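Local coordinates for protein PAN2-PAN3 deadenylation complex catalytic subunit pan2 (Neurospora crassa, PDB 4CZW) that probably shortens the poly(A) tails of mRNAs as the catalytic exonuclease of the Pan2-Pan3 complex, represented here by its pseudo-ubiquitin-protease and nuclease domains, at residues T60-N65 with K177-T182; N110-A115 with F142-Q147; I583-L588 with E595-N600. All coordinates share one frame; numbering follows the deposited sequence.

Contact 1. Residues T60-N65 with K177-T182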
ATOM      1  N   THR A  60       9.547   0.836  -5.111  1.00 46.45           N
ATOM      2  CA  THR A  60      10.517  -0.238  -5.265  1.00 42.49           C
ATOM      3  C   THR A  60       9.921  -1.275  -6.211  1.00 36.98           C
ATOM      4  O   THR A  60       9.128  -2.115  -5.787  1.00 41.86           O
ATOM      5  CB  THR A  60      10.876  -0.894  -3.918  1.00 43.21           C
ATOM      6  OG1 THR A  60      11.261   0.116  -2.978  1.00 45.74           O
ATOM      7  CG2 THR A  60      12.017  -1.885  -4.092  1.00 31.25           C
ATOM      8  N   PRO A  61      10.298  -1.206  -7.499  1.00 40.32           N
ATOM      9  CA  PRO A  61       9.730  -1.992  -8.603  1.00 35.66           C
ATOM     10  C   PRO A  61       9.517  -3.471  -8.282  1.00 44.75           C
ATOM     11  O   PRO A  61       8.473  -4.024  -8.628  1.00 49.05           O
ATOM     12  CB  PRO A  61      10.773  -1.829  -9.710  1.00 36.39           C
ATOM     13  CG  PRO A  61      11.349  -0.483  -9.462  1.00 39.84           C
ATOM     14  CD  PRO A  61      11.386  -0.326  -7.964  1.00 43.25           C
ATOM     15  N   LEU A  62      10.491  -4.095  -7.627  1.00 47.67           N
ATOM     16  CA  LEU A  62      10.388  -5.508  -7.284  1.00 39.38           C
ATOM     17  C   LEU A  62       9.320  -5.757  -6.225  1.00 47.01           C
ATOM     18  O   LEU A  62       8.675  -6.804  -6.221  1.00 45.74           O
ATOM     19  CB  LEU A  62      11.736  -6.040  -6.800  1.00 45.79           C
ATOM     20  CG  LEU A  62      12.810  -6.188  -7.877  1.00 52.93           C
ATOM     21  CD1 LEU A  62      14.106  -6.699  -7.275  1.00 51.15           C
ATOM     22  CD2 LEU A  62      12.325  -7.113  -8.983  1.00 44.30           C
ATOM     23  N   LEU A  63       9.134  -4.791  -5.331  1.00 42.17           N
ATOM     24  CA  LEU A  63       8.130  -4.914  -4.280  1.00 44.06           C
ATOM     25  C   LEU A  63       6.724  -4.653  -4.810  1.00 45.42           C
ATOM     26  O   LEU A  63       5.778  -5.349  -4.442  1.00 45.26           O
ATOM     27  CB  LEU A  63       8.436  -3.959  -3.124  1.00 44.03           C
ATOM     28  CG  LEU A  63       9.646  -4.305  -2.254  1.00 48.51           C
ATOM     29  CD1 LEU A  63       9.780  -3.320  -1.106  1.00 44.54           C
ATOM     30  CD2 LEU A  63       9.534  -5.728  -1.735  1.00 44.30           C
ATOM     31  N   ARG A  64       6.588  -3.649  -5.674  1.00 48.72           N
ATOM     32  CA  ARG A  64       5.286  -3.293  -6.229  1.00 50.88           C
ATOM     33  C   ARG A  64       4.749  -4.408  -7.122  1.00 46.97           C
ATOM     34  O   ARG A  64       3.577  -4.770  -7.040  1.00 42.83           O
ATOM     35  CB  ARG A  64       5.362  -1.982  -7.018  1.00 41.44           C
ATOM     36  CG  ARG A  64       3.995  -1.442  -7.422  1.00 50.27           C
ATOM     37  CD  ARG A  64       4.069  -0.493  -8.613  1.00 45.63           C
ATOM     38  NE  ARG A  64       4.670   0.796  -8.285  1.00 45.53           N
ATOM     39  CZ  ARG A  64       4.794   1.800  -9.149  1.00 51.33           C
ATOM     40  NH1 ARG A  64       4.356   1.664 -10.394  1.00 62.99           N
ATOM     41  NH2 ARG A  64       5.354   2.941  -8.771  1.00 48.42           N
ATOM     42  N   ASN A  65       5.616  -4.948  -7.974  1.00 45.75           N
ATOM     43  CA  ASN A  65       5.242  -6.056  -8.843  1.00 43.68           C
ATOM     44  C   ASN A  65       4.848  -7.286  -8.033  1.00 53.30           C
ATOM     45  O   ASN A  65       3.826  -7.915  -8.301  1.00 52.12           O
ATOM     46  CB  ASN A  65       6.389  -6.396  -9.797  1.00 41.21           C
ATOM     47  CG  ASN A  65       6.060  -7.561 -10.712  1.00 50.13           C
ATOM     48  OD1 ASN A  65       5.394  -7.394 -11.734  1.00 51.01           O
ATOM     49  ND2 ASN A  65       6.529  -8.749 -10.347  1.00 48.30           N
ATOM     50  N   LYS A 177      12.488 -15.986  -1.697  1.00 62.08           N
ATOM     51  CA  LYS A 177      13.666 -16.093  -0.849  1.00 59.28           C
ATOM     52  C   LYS A 177      14.820 -15.285  -1.435  1.00 58.23           C
ATOM     53  O   LYS A 177      15.550 -14.608  -0.712  1.00 51.90           O
ATOM     54  CB  LYS A 177      14.068 -17.558  -0.679  1.00 63.13           C
ATOM     55  CG  LYS A 177      15.179 -17.794   0.327  1.00 73.56           C
ATOM     56  CD  LYS A 177      15.410 -19.281   0.544  1.00 86.25           C
ATOM     57  CE  LYS A 177      16.501 -19.527   1.572  1.00 93.72           C
ATOM     58  NZ  LYS A 177      17.803 -18.951   1.143  1.00 88.37           N
ATOM     59  N   ARG A 178      14.971 -15.355  -2.752  1.00 54.73           N
ATOM     60  CA  ARG A 178      16.024 -14.622  -3.446  1.00 47.74           C
ATOM     61  C   ARG A 178      15.721 -13.124  -3.472  1.00 56.34           C
ATOM     62  O   ARG A 178      16.621 -12.297  -3.627  1.00 57.70           O
ATOM     63  CB  ARG A 178      16.192 -15.161  -4.871  1.00 51.07           C
ATOM     64  CG  ARG A 178      17.368 -14.575  -5.638  1.00 69.57           C
ATOM     65  CD  ARG A 178      17.570 -15.285  -6.968  1.00 79.61           C
ATOM     66  NE  ARG A 178      18.682 -14.720  -7.727  1.00 90.56           N
ATOM     67  CZ  ARG A 178      19.148 -15.231  -8.862  1.00 96.65           C
ATOM     68  NH1 ARG A 178      18.601 -16.326  -9.373  1.00 87.06           N
ATOM     69  NH2 ARG A 178      20.163 -14.649  -9.486  1.00 90.84           N
ATOM     70  N   LEU A 179      14.447 -12.782  -3.304  1.00 57.80           N
ATOM     71  CA  LEU A 179      14.005 -11.395  -3.380  1.00 52.01           C
ATOM     72  C   LEU A 179      14.139 -10.646  -2.055  1.00 47.66           C
ATOM     73  O   LEU A 179      14.502  -9.470  -2.038  1.00 47.29           O
ATOM     74  CB  LEU A 179      12.551 -11.334  -3.858  1.00 55.96           C
ATOM     75  CG  LEU A 179      12.302 -11.650  -5.334  1.00 57.40           C
ATOM     76  CD1 LEU A 179      10.829 -11.936  -5.581  1.00 53.13           C
ATOM     77  CD2 LEU A 179      12.778 -10.504  -6.212  1.00 46.86           C
ATOM     78  N   LEU A 180      13.851 -11.325  -0.949  1.00 47.97           N
ATOM     79  CA  LEU A 180      13.766 -10.649   0.343  1.00 47.12           C
ATOM     80  C   LEU A 180      14.758 -11.161   1.387  1.00 48.53           C
ATOM     81  O   LEU A 180      15.128 -10.427   2.303  1.00 44.98           O
ATOM     82  CB  LEU A 180      12.344 -10.771   0.899  1.00 45.04           C
ATOM     83  CG  LEU A 180      11.204 -10.288   0.000  1.00 47.91           C
ATOM     84  CD1 LEU A 180       9.867 -10.423   0.714  1.00 41.39           C
ATOM     85  CD2 LEU A 180      11.436  -8.852  -0.451  1.00 41.52           C
ATOM     86  N   GLU A 181      15.190 -12.411   1.254  1.00 56.44           N
ATOM     87  CA  GLU A 181      16.024 -13.026   2.286  1.00 56.31           C
ATOM     88  C   GLU A 181      17.522 -12.914   2.031  1.00 51.56           C
ATOM     89  O   GLU A 181      17.978 -12.915   0.887  1.00 48.10           O
ATOM     90  CB  GLU A 181      15.666 -14.506   2.449  1.00 55.24           C
ATOM     91  CG  GLU A 181      14.310 -14.762   3.072  1.00 60.73           C
ATOM     92  CD  GLU A 181      14.154 -16.197   3.533  1.00 65.27           C
ATOM     93  OE1 GLU A 181      15.183 -16.891   3.672  1.00 67.38           O
ATOM     94  OE2 GLU A 181      13.005 -16.631   3.756  1.00 81.46           O
ATOM     95  N   THR A 182      18.280 -12.819   3.118  1.00 54.29           N
ATOM     96  CA  THR A 182      19.728 -12.958   3.067  1.00 62.42           C
ATOM     97  C   THR A 182      20.083 -14.410   3.360  1.00 53.31           C
ATOM     98  O   THR A 182      20.100 -14.831   4.518  1.00 57.31           O
ATOM     99  CB  THR A 182      20.436 -12.035   4.076  1.00 56.01           C
ATOM    100  OG1 THR A 182      20.114 -10.668   3.788  1.00 58.37           O
ATOM    101  CG2 THR A 182      21.945 -12.223   4.004  1.00 54.02           C
TER

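Contact 2. Residues N110-A115 with F142-Q147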
ATOM      1  N   ASN A 110      -4.195  -4.657  12.024  1.00 49.09           N
ATOM      2  CA  ASN A 110      -4.657  -4.776  13.400  1.00 51.74           C
ATOM      3  C   ASN A 110      -5.247  -6.155  13.693  1.00 51.13           C
ATOM      4  O   ASN A 110      -5.361  -6.556  14.851  1.00 59.39           O
ATOM      5  CB  ASN A 110      -5.691  -3.688  13.697  1.00 56.08           C
ATOM      6  CG  ASN A 110      -6.032  -3.589  15.170  1.00 72.65           C
ATOM      7  OD1 ASN A 110      -5.204  -3.882  16.032  1.00 84.20           O
ATOM      8  ND2 ASN A 110      -7.258  -3.174  15.466  1.00 74.28           N
ATOM      9  N   HIS A 111      -5.617  -6.876  12.639  1.00 50.55           N
ATOM     10  CA  HIS A 111      -6.213  -8.199  12.786  1.00 51.54           C
ATOM     11  C   HIS A 111      -5.240  -9.308  12.394  1.00 46.42           C
ATOM     12  O   HIS A 111      -5.555 -10.491  12.517  1.00 54.98           O
ATOM     13  CB  HIS A 111      -7.489  -8.308  11.949  1.00 55.92           C
ATOM     14  CG  HIS A 111      -8.564  -7.349  12.356  1.00 60.51           C
ATOM     15  ND1 HIS A 111      -9.195  -7.414  13.580  1.00 63.36           N
ATOM     16  CD2 HIS A 111      -9.126  -6.307  11.699  1.00 64.82           C
ATOM     17  CE1 HIS A 111     -10.094  -6.450  13.662  1.00 73.43           C
ATOM     18  NE2 HIS A 111     -10.073  -5.763  12.534  1.00 70.81           N
ATOM     19  N   THR A 112      -4.059  -8.922  11.921  1.00 50.26           N
ATOM     20  CA  THR A 112      -3.045  -9.888  11.507  1.00 55.57           C
ATOM     21  C   THR A 112      -2.455 -10.603  12.722  1.00 58.04           C
ATOM     22  O   THR A 112      -2.335 -10.016  13.796  1.00 59.07           O
ATOM     23  CB  THR A 112      -1.914  -9.207  10.704  1.00 52.84           C
ATOM     24  OG1 THR A 112      -2.484  -8.376   9.685  1.00 58.95           O
ATOM     25  CG2 THR A 112      -1.005 -10.242  10.054  1.00 51.60           C
ATOM     26  N   SER A 113      -2.100 -11.873  12.549  1.00 59.39           N
ATOM     27  CA  SER A 113      -1.517 -12.660  13.629  1.00 64.01           C
ATOM     28  C   SER A 113      -0.178 -12.086  14.083  1.00 63.48           C
ATOM     29  O   SER A 113       0.593 -11.572  13.271  1.00 65.98           O
ATOM     30  CB  SER A 113      -1.340 -14.116  13.191  1.00 63.05           C
ATOM     31  OG  SER A 113      -0.476 -14.213  12.072  1.00 88.08           O
ATOM     32  N   ASN A 114       0.071 -12.166  15.389  1.00 55.04           N
ATOM     33  CA  ASN A 114       1.317 -11.710  16.006  1.00 63.04           C
ATOM     34  C   ASN A 114       1.577 -10.211  15.855  1.00 60.76           C
ATOM     35  O   ASN A 114       2.674  -9.737  16.146  1.00 61.09           O
ATOM     36  CB  ASN A 114       2.508 -12.490  15.440  1.00 69.19           C
ATOM     37  CG  ASN A 114       2.342 -13.989  15.579  1.00 72.14           C
ATOM     38  OD1 ASN A 114       1.807 -14.476  16.576  1.00 81.47           O
ATOM     39  ND2 ASN A 114       2.799 -14.730  14.577  1.00 67.31           N
ATOM     40  N   ALA A 115       0.569  -9.466  15.412  1.00 55.79           N
ATOM     41  CA  ALA A 115       0.708  -8.022  15.250  1.00 53.96           C
ATOM     42  C   ALA A 115       0.711  -7.323  16.604  1.00 55.50           C
ATOM     43  O   ALA A 115       1.364  -6.295  16.783  1.00 58.18           O
ATOM     44  CB  ALA A 115      -0.404  -7.476  14.373  1.00 47.58           C
ATOM     45  N   PHE A 142       7.801  -7.671   5.736  1.00 46.30           N
ATOM     46  CA  PHE A 142       8.656  -8.511   4.903  1.00 46.90           C
ATOM     47  C   PHE A 142       8.497  -9.991   5.233  1.00 52.43           C
ATOM     48  O   PHE A 142       8.602 -10.845   4.353  1.00 51.05           O
ATOM     49  CB  PHE A 142      10.122  -8.097   5.054  1.00 42.56           C
ATOM     50  CG  PHE A 142      10.558  -7.045   4.074  1.00 44.21           C
ATOM     51  CD1 PHE A 142       9.983  -5.785   4.088  1.00 47.37           C
ATOM     52  CD2 PHE A 142      11.548  -7.314   3.143  1.00 43.48           C
ATOM     53  CE1 PHE A 142      10.382  -4.815   3.189  1.00 49.52           C
ATOM     54  CE2 PHE A 142      11.952  -6.348   2.242  1.00 37.26           C
ATOM     55  CZ  PHE A 142      11.368  -5.097   2.265  1.00 46.18           C
ATOM     56  N   ASP A 143       8.238 -10.288   6.502  1.00 50.66           N
ATOM     57  CA  ASP A 143       8.025 -11.663   6.937  1.00 51.36           C
ATOM     58  C   ASP A 143       6.651 -12.165   6.507  1.00 57.75           C
ATOM     59  O   ASP A 143       6.517 -13.279   6.003  1.00 57.13           O
ATOM     60  CB  ASP A 143       8.176 -11.775   8.455  1.00 53.44           C
ATOM     61  CG  ASP A 143       7.956 -13.189   8.959  1.00 58.90           C
ATOM     62  OD1 ASP A 143       8.267 -14.143   8.215  1.00 58.21           O
ATOM     63  OD2 ASP A 143       7.471 -13.346  10.100  1.00 64.88           O
ATOM     64  N   LYS A 144       5.634 -11.334   6.704  1.00 50.13           N
ATOM     65  CA  LYS A 144       4.261 -11.720   6.407  1.00 50.95           C
ATOM     66  C   LYS A 144       4.007 -11.876   4.910  1.00 49.41           C
ATOM     67  O   LYS A 144       3.396 -12.852   4.480  1.00 53.68           O
ATOM     68  CB  LYS A 144       3.283 -10.699   6.998  1.00 45.48           C
ATOM     69  CG  LYS A 144       3.102 -10.827   8.502  1.00 51.18           C
ATOM     70  CD  LYS A 144       2.527 -12.187   8.865  1.00 52.40           C
ATOM     71  CE  LYS A 144       2.353 -12.342  10.366  1.00 75.50           C
ATOM     72  NZ  LYS A 144       1.812 -13.686  10.717  1.00 71.95           N
ATOM     73  N   ILE A 145       4.477 -10.919   4.118  1.00 45.79           N
ATOM     74  CA  ILE A 145       4.242 -10.957   2.679  1.00 50.56           C
ATOM     75  C   ILE A 145       5.064 -12.052   2.007  1.00 47.30           C
ATOM     76  O   ILE A 145       4.756 -12.473   0.894  1.00 49.77           O
ATOM     77  CB  ILE A 145       4.558  -9.602   2.011  1.00 48.66           C
ATOM     78  CG1 ILE A 145       6.065  -9.334   2.010  1.00 45.13           C
ATOM     79  CG2 ILE A 145       3.801  -8.480   2.704  1.00 51.51           C
ATOM     80  CD1 ILE A 145       6.455  -8.058   1.299  1.00 45.30           C
ATOM     81  N   SER A 146       6.108 -12.513   2.689  1.00 51.87           N
ATOM     82  CA  SER A 146       6.941 -13.586   2.163  1.00 56.35           C
ATOM     83  C   SER A 146       6.177 -14.906   2.166  1.00 56.44           C
ATOM     84  O   SER A 146       6.269 -15.689   1.220  1.00 54.09           O
ATOM     85  CB  SER A 146       8.230 -13.719   2.976  1.00 59.25           C
ATOM     86  OG  SER A 146       9.103 -14.675   2.399  1.00 71.11           O
ATOM     87  N   GLN A 147       5.419 -15.143   3.231  1.00 49.11           N
ATOM     88  CA  GLN A 147       4.632 -16.365   3.346  1.00 56.42           C
ATOM     89  C   GLN A 147       3.278 -16.205   2.658  1.00 60.15           C
ATOM     90  O   GLN A 147       2.648 -17.191   2.276  1.00 69.83           O
ATOM     91  CB  GLN A 147       4.449 -16.753   4.817  1.00 58.29           C
ATOM     92  CG  GLN A 147       3.596 -15.791   5.625  1.00 68.53           C
ATOM     93  CD  GLN A 147       3.620 -16.100   7.110  1.00 85.37           C
ATOM     94  OE1 GLN A 147       4.685 -16.273   7.702  1.00 88.64           O
ATOM     95  NE2 GLN A 147       2.441 -16.176   7.718  1.00 88.29           N
TER

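Contact 3. Residues I583-L588 with E595-N600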
ATOM      1  N   ILE A 583     -27.080  18.476  -7.125  1.00 65.98           N
ATOM      2  CA  ILE A 583     -28.476  18.182  -6.833  1.00 56.20           C
ATOM      3  C   ILE A 583     -28.605  16.829  -6.138  1.00 55.09           C
ATOM      4  O   ILE A 583     -27.861  15.895  -6.438  1.00 55.01           O
ATOM      5  CB  ILE A 583     -29.332  18.187  -8.119  1.00 60.64           C
ATOM      6  CG1 ILE A 583     -29.050  19.441  -8.947  1.00 64.74           C
ATOM      7  CG2 ILE A 583     -30.814  18.097  -7.785  1.00 59.49           C
ATOM      8  CD1 ILE A 583     -29.482  20.728  -8.277  1.00 68.35           C
ATOM      9  N   SER A 584     -29.546  16.735  -5.202  1.00 52.41           N
ATOM     10  CA  SER A 584     -29.802  15.491  -4.484  1.00 41.60           C
ATOM     11  C   SER A 584     -30.312  14.390  -5.408  1.00 48.80           C
ATOM     12  O   SER A 584     -30.908  14.667  -6.450  1.00 55.93           O
ATOM     13  CB  SER A 584     -30.810  15.729  -3.359  1.00 38.84           C
ATOM     14  OG  SER A 584     -31.229  14.504  -2.782  1.00 57.40           O
ATOM     15  N   LEU A 585     -30.073  13.141  -5.020  1.00 45.56           N
ATOM     16  CA  LEU A 585     -30.568  11.993  -5.769  1.00 46.62           C
ATOM     17  C   LEU A 585     -32.091  11.945  -5.728  1.00 51.44           C
ATOM     18  O   LEU A 585     -32.741  11.583  -6.709  1.00 53.24           O
ATOM     19  CB  LEU A 585     -29.985  10.692  -5.208  1.00 37.67           C
ATOM     20  CG  LEU A 585     -30.489   9.388  -5.834  1.00 45.37           C
ATOM     21  CD1 LEU A 585     -29.920   9.200  -7.233  1.00 39.85           C
ATOM     22  CD2 LEU A 585     -30.164   8.192  -4.948  1.00 33.90           C
ATOM     23  N   ALA A 586     -32.652  12.321  -4.583  1.00 48.39           N
ATOM     24  CA  ALA A 586     -34.095  12.296  -4.382  1.00 57.95           C
ATOM     25  C   ALA A 586     -34.799  13.334  -5.250  1.00 56.72           C
ATOM     26  O   ALA A 586     -35.861  13.065  -5.811  1.00 53.70           O
ATOM     27  CB  ALA A 586     -34.426  12.522  -2.916  1.00 51.22           C
ATOM     28  N   PHE A 587     -34.204  14.517  -5.356  1.00 46.77           N
ATOM     29  CA  PHE A 587     -34.791  15.593  -6.145  1.00 50.13           C
ATOM     30  C   PHE A 587     -34.750  15.268  -7.634  1.00 52.51           C
ATOM     31  O   PHE A 587     -35.716  15.510  -8.357  1.00 55.69           O
ATOM     32  CB  PHE A 587     -34.074  16.917  -5.875  1.00 48.17           C
ATOM     33  CG  PHE A 587     -34.735  18.104  -6.515  1.00 54.60           C
ATOM     34  CD1 PHE A 587     -35.755  18.779  -5.866  1.00 54.13           C
ATOM     35  CD2 PHE A 587     -34.339  18.543  -7.768  1.00 53.45           C
ATOM     36  CE1 PHE A 587     -36.367  19.870  -6.453  1.00 52.52           C
ATOM     37  CE2 PHE A 587     -34.946  19.633  -8.361  1.00 53.57           C
ATOM     38  CZ  PHE A 587     -35.961  20.298  -7.703  1.00 64.68           C
ATOM     39  N   LEU A 588     -33.625  14.723  -8.087  1.00 48.37           N
ATOM     40  CA  LEU A 588     -33.473  14.334  -9.485  1.00 41.22           C
ATOM     41  C   LEU A 588     -34.459  13.230  -9.851  1.00 43.60           C
ATOM     42  O   LEU A 588     -35.006  13.215 -10.952  1.00 49.82           O
ATOM     43  CB  LEU A 588     -32.040  13.880  -9.767  1.00 46.37           C
ATOM     44  CG  LEU A 588     -30.960  14.963  -9.772  1.00 44.86           C
ATOM     45  CD1 LEU A 588     -29.587  14.353 -10.004  1.00 43.01           C
ATOM     46  CD2 LEU A 588     -31.264  16.014 -10.827  1.00 47.85           C
ATOM     47  N   GLU A 595     -40.659  10.180  -9.192  1.00 60.71           N
ATOM     48  CA  GLU A 595     -40.652   9.121  -8.190  1.00 55.24           C
ATOM     49  C   GLU A 595     -40.301   9.647  -6.802  1.00 65.16           C
ATOM     50  O   GLU A 595     -39.501  10.571  -6.659  1.00 64.78           O
ATOM     51  CB  GLU A 595     -39.665   8.018  -8.580  1.00 56.48           C
ATOM     52  CG  GLU A 595     -39.981   7.319  -9.891  1.00 58.78           C
ATOM     53  CD  GLU A 595     -39.022   6.182 -10.186  1.00 62.90           C
ATOM     54  OE1 GLU A 595     -38.274   5.782  -9.268  1.00 71.06           O
ATOM     55  OE2 GLU A 595     -39.013   5.690 -11.333  1.00 65.74           O
ATOM     56  N   ASP A 596     -40.909   9.051  -5.782  1.00 71.74           N
ATOM     57  CA  ASP A 596     -40.545   9.339  -4.401  1.00 74.07           C
ATOM     58  C   ASP A 596     -39.720   8.180  -3.856  1.00 79.25           C
ATOM     59  O   ASP A 596     -40.257   7.122  -3.530  1.00 84.49           O
ATOM     60  CB  ASP A 596     -41.789   9.572  -3.544  1.00 77.55           C
ATOM     61  CG  ASP A 596     -41.451  10.071  -2.152  1.00 85.54           C
ATOM     62  OD1 ASP A 596     -40.303  10.515  -1.938  1.00 91.86           O
ATOM     63  OD2 ASP A 596     -42.340  10.030  -1.275  1.00 93.83           O
ATOM     64  N   ILE A 597     -38.411   8.385  -3.765  1.00 82.32           N
ATOM     65  CA  ILE A 597     -37.498   7.312  -3.389  1.00 85.20           C
ATOM     66  C   ILE A 597     -37.088   7.375  -1.919  1.00 95.35           C
ATOM     67  O   ILE A 597     -36.168   6.678  -1.493  1.00105.32           O
ATOM     68  CB  ILE A 597     -36.227   7.333  -4.266  1.00 69.53           C
ATOM     69  CG1 ILE A 597     -35.387   8.576  -3.968  1.00 55.34           C
ATOM     70  CG2 ILE A 597     -36.601   7.283  -5.739  1.00 63.22           C
ATOM     71  CD1 ILE A 597     -34.095   8.636  -4.743  1.00 56.25           C
ATOM     72  N   GLN A 598     -37.778   8.208  -1.146  1.00 90.35           N
ATOM     73  CA  GLN A 598     -37.475   8.361   0.272  1.00100.49           C
ATOM     74  C   GLN A 598     -38.570   7.768   1.154  1.00110.99           C
ATOM     75  O   GLN A 598     -38.548   7.934   2.374  1.00119.80           O
ATOM     76  CB  GLN A 598     -37.272   9.836   0.618  1.00 99.04           C
ATOM     77  CG  GLN A 598     -36.053  10.467  -0.022  1.00 98.29           C
ATOM     78  CD  GLN A 598     -35.910  11.931   0.336  1.00102.84           C
ATOM     79  OE1 GLN A 598     -36.902  12.629   0.543  1.00110.85           O
ATOM     80  NE2 GLN A 598     -34.673  12.402   0.420  1.00 99.06           N
ATOM     81  N   GLN A 599     -39.524   7.085   0.526  1.00107.77           N
ATOM     82  CA  GLN A 599     -40.643   6.467   1.234  1.00116.69           C
ATOM     83  C   GLN A 599     -40.164   5.497   2.312  1.00125.62           C
ATOM     84  O   GLN A 599     -40.368   5.729   3.503  1.00129.98           O
ATOM     85  CB  GLN A 599     -41.557   5.748   0.241  1.00114.87           C
ATOM     86  CG  GLN A 599     -42.186   6.674  -0.791  1.00106.96           C
ATOM     87  CD  GLN A 599     -42.731   5.926  -1.990  1.00107.94           C
ATOM     88  OE1 GLN A 599     -42.315   4.804  -2.278  1.00101.73           O
ATOM     89  NE2 GLN A 599     -43.666   6.547  -2.699  1.00108.41           N
ATOM     90  N   ASN A 600     -39.527   4.413   1.888  1.00123.41           N
ATOM     91  CA  ASN A 600     -38.911   3.480   2.824  1.00118.93           C
ATOM     92  C   ASN A 600     -37.475   3.886   3.124  1.00121.60           C
ATOM     93  O   ASN A 600     -36.952   4.828   2.527  1.00128.94           O
ATOM     94  CB  ASN A 600     -38.946   2.054   2.272  1.00116.98           C
ATOM     95  CG  ASN A 600     -40.323   1.427   2.359  1.00128.00           C
ATOM     96  OD1 ASN A 600     -41.077   1.682   3.299  1.00130.27           O
ATOM     97  ND2 ASN A 600     -40.659   0.596   1.378  1.00131.72           N
TER

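Contact 1. Residues T60-N65 with K177-T182
The same first torsion serves all four leucines of this contact: Leu62, Leu63, Leu179 and Leu180 each have CG turned away from the carbonyl carbon, with chi1 of -71° at Leu62 and -73° at Leu179. A chi2 near 180° then sends CD1 onward, and Leu62 uses this branch, whereas the other three meet their partners with CD2. CD1 of Leu62 lies 4.2 Å from CD2 of Leu179, and CD2 of Leu63 lies 3.9 Å from CD2 of Leu180; in both pairs the side chains meet at a slant. The contact is thus purely apolar, made by branch ends alone, while the backbones stay well apart: the closest alpha carbons, CA of Leu62 and CA of Leu179, are 7.9 Å from each other. All four leucines are buried, and the first turn of helix 61-71 meets the last turn of helix 172-180 within the pseudo-ubiquitin-protease domain, a scaffold predicted to lack protease activity. Val266 touches Leu62, Leu63 and Leu180, so strand 266-270 of the mixed sheet packs against both helices. Leu62 also packs on Val394 of strand 385-394 and on Leu159 and Leu163 of helix 158-163.

Contact 2. Residues N110-A115 with F142-Q147
Thr112, Ser113 and Asn114, which meet Lys144 of helix 130-149, belong to a type II beta turn running from Thr112 to Ala115. Asn114 takes its third position with a positive phi of 63°, and a weak bond from Ala115 N to Thr112 O closes it. The helix stands off from this turn, the nearest alpha carbons being CA of Thr112 and CA of Lys144 at 9.1 Å, and the lysine side chain spans the interval. A bend at chi2 (-62°) followed by a straight run to the ammonium carries Lys144 there, and its NZ donates a hydrogen bond of 2.7 Å to Ser113 OG. Lower on the chain, CE of Lys144 meets CG2 of Thr112 at 4.0 Å, the two side chains reaching toward each other tip to tip. The Asn114 side chain crosses the lysine at about a right angle. Thr112 turns its hydroxyl to another partner, OG1 bonding to Ala108 O at the end of helix 103-109. The contact lies among helices: Thr112 also rests on Phe140 of helix 130-149 and on Leu81 of helix 81-94, whereas Phe142 and Ser146 pack against helix 172-180.

Contact 3. Residues I583-L588 with E595-N600
Ile597 and Leu585 cross at about a right angle where a loop of the DEDD exonuclease domain, of the RNase H fold, doubles back over the first turn of helix 585-592. The CD1 methyl of Ile597 does most of the touching, 3.8 Å from CG of Leu585 and 3.7 Å from CA of Ala586. It gets there because CG1 sits between the backbone N and the carbonyl carbon (chi1 68°), pointing the longer branch at the helix. The small side chain of Ala586 is consistent with the close approach of the loop, CA of Ala586 lying 6.1 Å from CA of Ile597. An alanine in place of Ile597 would lack this branch, would probably open a gap against Leu585 and Ala586, and is likely to leave the loop less firmly held. Leu585 also packs against helix 604-623, touching Thr610, Leu614 and Asp607, which by similarity binds a catalytic metal; the contact therefore lies beside the probable metal site, on the protein surface. Gln598 continues the cover with an extended chain whose amide lays its flat face over the Ala586 methyl, NE2 of Gln598 being the amide atom nearest to CB of Ala586, at 3.3 Å.

Overall arrangement
Contacts 1 and 2 share one domain, the pseudo-ubiquitin-protease scaffold, and are joined by direct packing: Phe142 CE2 lies 3.7 Å from Leu180 CD2, and Phe142 CZ lies 4.1 Å from Leu63 CD1. In sequence, contact 2 falls wholly between the two segments of contact 1, and their centres are 16 Å apart. The side chain of Lys144 is about 10 Å from a bound zinc ion and about 10 Å from the side chain of the zinc ligand His70; that of Leu180 is about 14 Å from a zinc ion. Contact 3 belongs to the nuclease domain, its centre about 51 Å from that of contact 1 and 45 Å from that of contact 2. There the Leu585 side chain is about 4 Å from that of Asp607, a probable catalytic metal ligand.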